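Local atomic coordinates of peptidase M28 (PDB entry 3IIB), a protein that is a zinc-dependent M28-family peptidase that probably acts as a carboxypeptidase or metallodipeptidase, cutting short peptides with a pair of zinc ions. Residues A[255-259]-A[269-274]; A[330-334]-A[392-398]; A[370-374]-A[387-391]. All coordinates share one frame; numbering follows the deposited sequence. Where two conformers were deposited one is given.

Contact 1 (A[255-259]-A[269-274]); sequences GAHLD and DDGAGV. With ZN (zinc ion), chain C; ZN (zinc ion), chain B.
The dinuclear zinc site of this M28 peptidase takes shape where H257, ending strand 247-257, meets D269 and D270 near the start of helix 267-285. H257 NE2 binds the zinc ion of chain C at 2.2 Å, and D269 OD1 holds the same ion at 2.1 Å. The other oxygen, D269 OD2, reaches the zinc ion of chain B at 2.0 Å, so this carboxylate bridges the metals alongside a shared water; its plane stands 88° from that of the imidazole. D270, joined to D269 by a cis peptide bond, forms a second shell. Its CB lies over one face of the H257 ring, a CH-pi contact 3.5 Å from the centroid. With D270 CG anti to its own amide nitrogen (chi1 -173°), D270 OD2 presents its anti lone pair to H257 N at 3.3 Å in a fairly straight bond, while OD1 accepts weakly from G273 N. Were D270 an alanine here, H257 N would probably lose its acceptor and the metal-binding histidine would be less firmly positioned. On the far edge of the ring, ND1 donates weakly to D259 O and OD1, and the D259 carboxylate is itself held through OD2 by the backbone N of E304. Small residues suit the crossing: A256 CB touches G273 C at 3.3 Å, and a side chain on G273 would clash with D270 OD1. V274 CG2 adds apolar packing, 4.0 Å from A256 CB. Strand and helix run nearly antiparallel, as the first half of the beta-alpha-beta unit ending in strand 293-300; L258 meanwhile packs on helix 42-57.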
loop_
_atom_site.group_PDB
_atom_site.type_symbol
_atom_site.label_atom_id
_atom_site.label_comp_id
_atom_site.label_asym_id
_atom_site.label_seq_id
_atom_site.Cartn_x
_atom_site.Cartn_y
_atom_site.Cartn_z
ATOM N N GLY A 255 0.254 -13.547 -27.059
ATOM C CA GLY A 255 -0.924 -12.916 -26.490
ATOM C C GLY A 255 -0.734 -12.265 -25.137
ATOM O O GLY A 255 0.279 -12.447 -24.440
ATOM N N ALA A 256 -1.778 -11.544 -24.749
ATOM C CA ALA A 256 -1.932 -10.968 -23.416
ATOM C C ALA A 256 -3.418 -10.732 -23.269
ATOM O O ALA A 256 -4.165 -10.865 -24.264
ATOM C CB ALA A 256 -1.150 -9.610 -23.301
ATOM N N HIS A 257 -3.885 -10.322 -22.093
ATOM C CA HIS A 257 -5.297 -9.846 -22.002
ATOM C C HIS A 257 -5.351 -8.346 -21.811
ATOM O O HIS A 257 -4.512 -7.795 -21.130
ATOM C CB HIS A 257 -6.129 -10.584 -20.941
ATOM C CG HIS A 257 -5.663 -10.445 -19.527
ATOM N ND1 HIS A 257 -6.222 -9.544 -18.649
ATOM C CD2 HIS A 257 -4.767 -11.168 -18.803
ATOM C CE1 HIS A 257 -5.647 -9.670 -17.466
ATOM N NE2 HIS A 257 -4.767 -10.655 -17.529
ATOM N N LEU A 258 -6.341 -7.703 -22.442
ATOM C CA LEU A 258 -6.485 -6.256 -22.442
ATOM C C LEU A 258 -7.313 -5.789 -21.278
ATOM O O LEU A 258 -7.239 -4.606 -20.874
ATOM C CB LEU A 258 -7.152 -5.812 -23.761
ATOM C CG LEU A 258 -7.274 -4.306 -24.015
ATOM C CD1 LEU A 258 -5.897 -3.607 -23.876
ATOM C CD2 LEU A 258 -7.939 -4.056 -25.378
ATOM N N ASP A 259 -8.129 -6.681 -20.726
ATOM C CA ASP A 259 -9.009 -6.257 -19.638
ATOM C C ASP A 259 -8.257 -6.284 -18.295
ATOM O O ASP A 259 -7.168 -6.871 -18.185
ATOM C CB ASP A 259 -10.256 -7.133 -19.584
ATOM C CG ASP A 259 -9.947 -8.597 -19.151
ATOM O OD1 ASP A 259 -9.020 -9.222 -19.731
ATOM O OD2 ASP A 259 -10.628 -9.134 -18.242
ATOM N N ASP A 269 -1.300 -6.386 -14.289
ATOM C CA ASP A 269 -2.281 -7.367 -14.703
ATOM C C ASP A 269 -3.337 -6.683 -15.586
ATOM O O ASP A 269 -4.367 -6.214 -15.065
ATOM C CB ASP A 269 -2.964 -7.978 -13.486
ATOM C CG ASP A 269 -3.798 -9.186 -13.840
ATOM O OD1 ASP A 269 -3.687 -9.674 -14.990
ATOM O OD2 ASP A 269 -4.586 -9.653 -12.984
ATOM N N ASP A 270 -3.126 -6.614 -16.890
ATOM C CA ASP A 270 -1.988 -7.165 -17.597
ATOM C C ASP A 270 -1.497 -6.165 -18.643
ATOM O O ASP A 270 -1.132 -6.518 -19.776
ATOM C CB ASP A 270 -2.404 -8.515 -18.231
ATOM C CG ASP A 270 -1.247 -9.265 -18.855
ATOM O OD1 ASP A 270 -0.086 -9.112 -18.367
ATOM O OD2 ASP A 270 -1.513 -10.031 -19.852
ATOM N N GLY A 271 -1.437 -4.889 -18.254
ATOM C CA GLY A 271 -0.879 -3.877 -19.112
ATOM C C GLY A 271 0.551 -4.212 -19.503
ATOM O O GLY A 271 0.978 -3.964 -20.640
ATOM N N ALA A 272 1.317 -4.767 -18.584
ATOM C CA ALA A 272 2.671 -5.166 -18.888
ATOM C C ALA A 272 2.703 -6.191 -20.025
ATOM O O ALA A 272 3.512 -6.097 -20.913
ATOM C CB ALA A 272 3.314 -5.741 -17.636
ATOM N N GLY A 273 1.808 -7.183 -19.968
ATOM C CA GLY A 273 1.751 -8.235 -20.983
ATOM C C GLY A 273 1.340 -7.670 -22.324
ATOM O O GLY A 273 1.956 -7.991 -23.329
ATOM N N VAL A 274 0.362 -6.774 -22.340
ATOM C CA VAL A 274 0.007 -6.105 -23.607
ATOM C C VAL A 274 1.250 -5.429 -24.261
ATOM O O VAL A 274 1.492 -5.557 -25.485
ATOM C CB VAL A 274 -1.113 -5.069 -23.378
ATOM C CG1 VAL A 274 -1.347 -4.236 -24.638
ATOM C CG2 VAL A 274 -2.410 -5.784 -22.926
HETATM ZN ZN ZN C . -3.868 -11.584 -15.787
HETATM ZN ZN ZN B . -6.115 -10.972 -13.155
HETATM O O HOH W 1 -4.789 -5.932 -19.107
HETATM O O HOH W 2 -5.517 -12.870 -12.386
HETATM O O HOH W 3 -5.503 -12.095 -14.863
HETATM O O HOH W 4 -2.699 -12.789 -14.100
#

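Contact 2 (A[330-334]-A[392-398]). With ZN (zinc ion), chain C.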
loop_
_atom_site.group_PDB
_atom_site.type_symbol
_atom_site.label_atom_id
_atom_site.label_comp_id
_atom_site.label_asym_id
_atom_site.label_seq_id
_atom_site.Cartn_x
_atom_site.Cartn_y
_atom_site.Cartn_z
ATOM N N SER A 330 1.805 -13.695 -22.280
ATOM C CA SER A 330 2.427 -12.978 -21.157
ATOM C C SER A 330 1.294 -12.486 -20.232
ATOM O O SER A 330 0.532 -11.574 -20.595
ATOM C CB SER A 330 3.218 -11.797 -21.651
ATOM O OG SER A 330 3.942 -11.129 -20.597
ATOM N N ASP A 331 1.203 -13.077 -19.052
ATOM C CA ASP A 331 0.207 -12.649 -18.036
ATOM C C ASP A 331 0.696 -13.053 -16.640
ATOM O O ASP A 331 -0.006 -13.716 -15.892
ATOM C CB ASP A 331 -1.156 -13.259 -18.288
ATOM C CG ASP A 331 -2.199 -12.722 -17.339
ATOM O OD1 ASP A 331 -2.056 -11.560 -16.939
ATOM O OD2 ASP A 331 -3.164 -13.421 -17.028
ATOM N N PHE A 332 1.901 -12.631 -16.317
ATOM C CA PHE A 332 2.422 -12.754 -14.953
ATOM C C PHE A 332 3.278 -11.534 -14.632
ATOM O O PHE A 332 4.358 -11.639 -14.053
ATOM C CB PHE A 332 3.139 -14.089 -14.806
ATOM C CG PHE A 332 3.317 -14.544 -13.389
ATOM C CD1 PHE A 332 2.463 -14.138 -12.375
ATOM C CD2 PHE A 332 4.348 -15.421 -13.065
ATOM C CE1 PHE A 332 2.642 -14.581 -11.109
ATOM C CE2 PHE A 332 4.498 -15.901 -11.766
ATOM C CZ PHE A 332 3.660 -15.470 -10.788
ATOM N N GLY A 333 2.743 -10.366 -14.988
ATOM C CA GLY A 333 3.347 -9.070 -14.655
ATOM C C GLY A 333 4.512 -8.721 -15.544
ATOM O O GLY A 333 4.472 -8.998 -16.738
ATOM N N ALA A 334 5.516 -8.065 -14.955
ATOM C CA ALA A 334 6.678 -7.528 -15.692
ATOM C C ALA A 334 7.996 -8.116 -15.232
ATOM O O ALA A 334 9.034 -7.719 -15.749
ATOM C CB ALA A 334 6.735 -6.001 -15.593
ATOM N N GLN A 392 7.797 -16.115 -15.926
ATOM C CA GLN A 392 8.217 -14.859 -15.318
ATOM C C GLN A 392 8.422 -15.014 -13.832
ATOM O O GLN A 392 7.697 -15.773 -13.203
ATOM C CB GLN A 392 7.147 -13.799 -15.510
ATOM C CG GLN A 392 6.932 -13.379 -16.959
ATOM C CD GLN A 392 5.910 -12.315 -17.076
ATOM O OE1 GLN A 392 4.680 -12.584 -17.171
ATOM N NE2 GLN A 392 6.371 -11.078 -17.035
ATOM N N ASP A 393 9.372 -14.250 -13.295
ATOM C CA ASP A 393 9.559 -14.123 -11.843
ATOM C C ASP A 393 8.415 -13.284 -11.266
ATOM O O ASP A 393 8.336 -12.065 -11.482
ATOM C CB ASP A 393 10.910 -13.505 -11.501
ATOM C CG ASP A 393 11.187 -13.469 -9.992
ATOM O OD1 ASP A 393 10.261 -13.345 -9.166
ATOM O OD2 ASP A 393 12.371 -13.578 -9.633
ATOM N N GLY A 394 7.505 -13.954 -10.565
ATOM C CA GLY A 394 6.384 -13.272 -9.956
ATOM C C GLY A 394 6.470 -13.162 -8.446
ATOM O O GLY A 394 5.416 -13.128 -7.742
ATOM N N SER A 395 7.681 -13.136 -7.907
ATOM C CA SER A 395 7.831 -13.082 -6.428
ATOM C C SER A 395 7.065 -11.922 -5.801
ATOM O O SER A 395 6.535 -12.076 -4.706
ATOM C CB SER A 395 9.294 -12.949 -6.019
ATOM O OG SER A 395 9.998 -14.115 -6.388
ATOM N N ASP A 396 7.027 -10.770 -6.491
ATOM C CA ASP A 396 6.324 -9.584 -5.978
ATOM C C ASP A 396 4.925 -9.377 -6.588
ATOM O O ASP A 396 4.213 -8.475 -6.182
ATOM C CB ASP A 396 7.166 -8.319 -6.159
ATOM C CG ASP A 396 7.343 -7.915 -7.617
ATOM O OD1 ASP A 396 7.228 -8.802 -8.518
ATOM O OD2 ASP A 396 7.653 -6.708 -7.857
ATOM N N TYR A 397 4.523 -10.234 -7.523
ATOM C CA TYR A 397 3.311 -9.992 -8.317
ATOM C C TYR A 397 2.057 -9.915 -7.457
ATOM O O TYR A 397 1.218 -9.024 -7.648
ATOM C CB TYR A 397 3.179 -11.113 -9.338
ATOM C CG TYR A 397 2.019 -11.011 -10.287
ATOM C CD1 TYR A 397 2.053 -10.141 -11.365
ATOM C CD2 TYR A 397 0.907 -11.834 -10.123
ATOM C CE1 TYR A 397 0.993 -10.100 -12.276
ATOM C CE2 TYR A 397 -0.175 -11.757 -11.003
ATOM C CZ TYR A 397 -0.100 -10.904 -12.085
ATOM O OH TYR A 397 -1.130 -10.832 -12.983
ATOM N N PHE A 398 1.929 -10.828 -6.510
ATOM C CA PHE A 398 0.740 -10.860 -5.655
ATOM C C PHE A 398 0.758 -9.866 -4.506
ATOM O O PHE A 398 -0.185 -9.824 -3.695
ATOM C CB PHE A 398 0.430 -12.306 -5.222
ATOM C CG PHE A 398 0.061 -13.205 -6.398
ATOM C CD1 PHE A 398 -1.144 -13.021 -7.070
ATOM C CD2 PHE A 398 0.940 -14.129 -6.881
ATOM C CE1 PHE A 398 -1.482 -13.780 -8.150
ATOM C CE2 PHE A 398 0.609 -14.901 -7.959
ATOM C CZ PHE A 398 -0.612 -14.711 -8.619
HETATM ZN ZN ZN C . -3.868 -11.584 -15.787
HETATM O O HOH W 5 -0.191 -10.243 -15.384
HETATM O O HOH W 6 3.588 -14.768 -18.225
HETATM O O HOH W 4 -2.699 -12.789 -14.100
HETATM O O HOH W 7 6.166 -10.622 -12.463
HETATM O O HOH W 3 -5.503 -12.095 -14.863
#
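The F332 ring turns its edge toward one face of Y397, a T-shaped pair with centroids 4.9 Å apart and planes at 67°. G394 CA lies over a face of F332, 4.0 Å from its centroid, in a CH-pi contact, and a side chain on this glycine would collide with the ring. At the F332 edge F398 CE2 also arrives, 3.8 Å from F332 CE1, while Y397 CD2 sits above the centre of the F398 ring. G333 passes beside Y397 with a positive phi, and a CB there would strike Y397 CD1, so glycine fits on both counts. Q392 runs past F332 in the opposite direction, extended beyond CG, and its amide grips the backbone with both ends. Q392 NE2 donates to G333 O at 2.8 Å, nearly in its own amide plane but above the carbonyl plane, and has a second acceptor in G335 O. Q392 OE1 takes a weak bond from F332 N at 2.9 Å, and a water links it to D331 N. D331 holds the zinc ion of chain C with both oxygens, OD1 at 2.1 Å and OD2 at 2.3 Å. The Y397 hydroxyl touches two waters, one that accepts from G333 N and lies 2.8 Å from D331 OD1, the other a zinc ligand. D331, just after strand 324-329, joins H257 and D269 on this ion of the two-zinc M28 site, lined by Y397.

Contact 3 (A[370-374]-A[387-391])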
loop_
_atom_site.group_PDB
_atom_site.type_symbol
_atom_site.label_atom_id
_atom_site.label_comp_id
_atom_site.label_asym_id
_atom_site.label_seq_id
_atom_site.Cartn_x
_atom_site.Cartn_y
_atom_site.Cartn_z
ATOM N N LYS A 370 5.898 -29.990 -20.432
ATOM C CA LYS A 370 4.580 -30.146 -19.761
ATOM C C LYS A 370 3.889 -28.805 -19.521
ATOM O O LYS A 370 3.025 -28.697 -18.651
ATOM C CB LYS A 370 4.776 -30.895 -18.434
ATOM N N ALA A 371 4.255 -27.779 -20.286
ATOM C CA ALA A 371 3.648 -26.434 -20.104
ATOM C C ALA A 371 2.144 -26.408 -20.328
ATOM O O ALA A 371 1.628 -27.014 -21.270
ATOM C CB ALA A 371 4.311 -25.414 -21.032
ATOM N N SER A 372 1.457 -25.657 -19.490
ATOM C CA SER A 372 0.034 -25.419 -19.656
ATOM C C SER A 372 -0.245 -24.319 -20.676
ATOM O O SER A 372 -1.297 -24.311 -21.293
ATOM C CB SER A 372 -0.604 -25.038 -18.317
ATOM O OG SER A 372 -0.135 -23.789 -17.838
ATOM N N GLY A 373 0.697 -23.399 -20.837
ATOM C CA GLY A 373 0.458 -22.152 -21.512
ATOM C C GLY A 373 -0.269 -21.202 -20.570
ATOM O O GLY A 373 -0.922 -21.608 -19.595
ATOM N N GLY A 374 -0.172 -19.925 -20.878
ATOM C CA GLY A 374 -0.881 -18.904 -20.115
ATOM C C GLY A 374 -2.384 -19.035 -20.229
ATOM O O GLY A 374 -2.907 -19.797 -21.028
ATOM N N VAL A 387 2.034 -25.050 -27.322
ATOM C CA VAL A 387 2.196 -23.830 -26.600
ATOM C C VAL A 387 3.552 -23.811 -25.904
ATOM O O VAL A 387 4.233 -24.821 -25.835
ATOM C CB VAL A 387 1.065 -23.595 -25.538
ATOM C CG1 VAL A 387 -0.327 -23.444 -26.235
ATOM C CG2 VAL A 387 1.077 -24.669 -24.436
ATOM N N ALA A 388 3.924 -22.617 -25.435
ATOM C CA ALA A 388 5.038 -22.428 -24.518
ATOM C C ALA A 388 4.578 -21.583 -23.334
ATOM O O ALA A 388 3.635 -20.772 -23.451
ATOM C CB ALA A 388 6.234 -21.754 -25.237
ATOM N N SER A 389 5.223 -21.801 -22.189
ATOM C CA SER A 389 5.061 -20.958 -21.004
ATOM C C SER A 389 6.421 -20.330 -20.755
ATOM O O SER A 389 7.400 -21.014 -20.391
ATOM C CB SER A 389 4.636 -21.773 -19.796
ATOM O OG SER A 389 3.276 -22.181 -19.884
ATOM N N LEU A 390 6.470 -19.024 -20.950
ATOM C CA LEU A 390 7.674 -18.253 -20.764
ATOM C C LEU A 390 7.571 -17.736 -19.323
ATOM O O LEU A 390 6.820 -16.794 -19.008
ATOM C CB LEU A 390 7.745 -17.134 -21.812
ATOM C CG LEU A 390 7.996 -17.643 -23.248
ATOM C CD1 LEU A 390 6.647 -17.906 -23.948
ATOM C CD2 LEU A 390 8.790 -16.661 -24.073
ATOM N N ARG A 391 8.316 -18.394 -18.449
ATOM C CA ARG A 391 8.075 -18.284 -17.007
ATOM C C ARG A 391 8.655 -16.976 -16.489
ATOM O O ARG A 391 9.854 -16.782 -16.552
ATOM C CB ARG A 391 8.753 -19.435 -16.298
ATOM C CG ARG A 391 8.255 -20.832 -16.711
ATOM C CD ARG A 391 6.805 -21.062 -16.333
ATOM N NE ARG A 391 6.376 -22.436 -16.622
ATOM C CZ ARG A 391 5.127 -22.887 -16.503
ATOM N NH1 ARG A 391 4.136 -22.072 -16.116
ATOM N NH2 ARG A 391 4.860 -24.164 -16.787
HETATM O O HOH W 8 2.247 -25.295 -16.582
HETATM O O HOH W 9 1.518 -22.711 -15.661
HETATM O O HOH W 10 2.027 -18.930 -22.375
#
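V387 opens the strand by laying CG2 against the backbone of the loop 370-374, 3.8 Å from G373 N. With CG2 placed between the backbone N and the carbonyl carbon, this compact branched residue meets the loop with a methyl and also touches the carbonyl oxygens of A371 and S372. A388 turns its side chain the other way, onto F426 of helix 413-432, but its carbonyl remains linked to the loop: one water donates to A388 O and accepts from G374 N at 2.8 Å. S389 lies at the heart of the contact, where loop and strand run 82° apart. Its OG accepts a weak, bent bond from G373 N at 3.0 Å (131° at the hydrogen) and packs 3.6 Å from A371 CB. A serine is small enough to fit beside A371 CB and still offer its hydroxyl oxygen to the G373 amide. G373 has a positive phi, favourable to glycine, and a CB there would press on V387 CG2. L390 then packs on helix 413-432, beside A388. R391 folds back at chi2 (-65°), so that S389 CB packs against one face of the guanidinium, over its centre and 3.5 Å from its plane. At the guanidinium edge a water joins NH2, at 2.9 Å, to S372 N, while NE makes a salt bridge to D341. S372 was modelled in two conformers, so any bridge through its hydroxyl is doubtful. V387, S389 and R391 thus meet the loop while A388 and L390 face the helix, the alternation of a beta strand; it runs antiparallel to strand 337-343 in a small mixed sheet, and a backbone bond from A388 to A327 ties it to strand 324-329.

Overall arrangement
Contacts 1 and 2 touch, their centres 12 Å apart, and share the zinc ion of chain C: H257 and D269 come from contact 1, D331 from contact 2. G255 O also lies 2.9 Å from S330 N, a probable hydrogen bond where strands 247-257 and 324-329 pair in the large sheet. Contact 1 closes before contact 2 opens, and contact 3 is nested inside the loop that contact 2 closes, with segments 387-391 and 392-398 adjoining. Contact 3 lies 14 Å from contact 2 and 16 Å from contact 1, centre to centre. The metal site is assembled from a strand end, a helix start and the loop after strand 324-329, with contact 3 on the small sheet nearby.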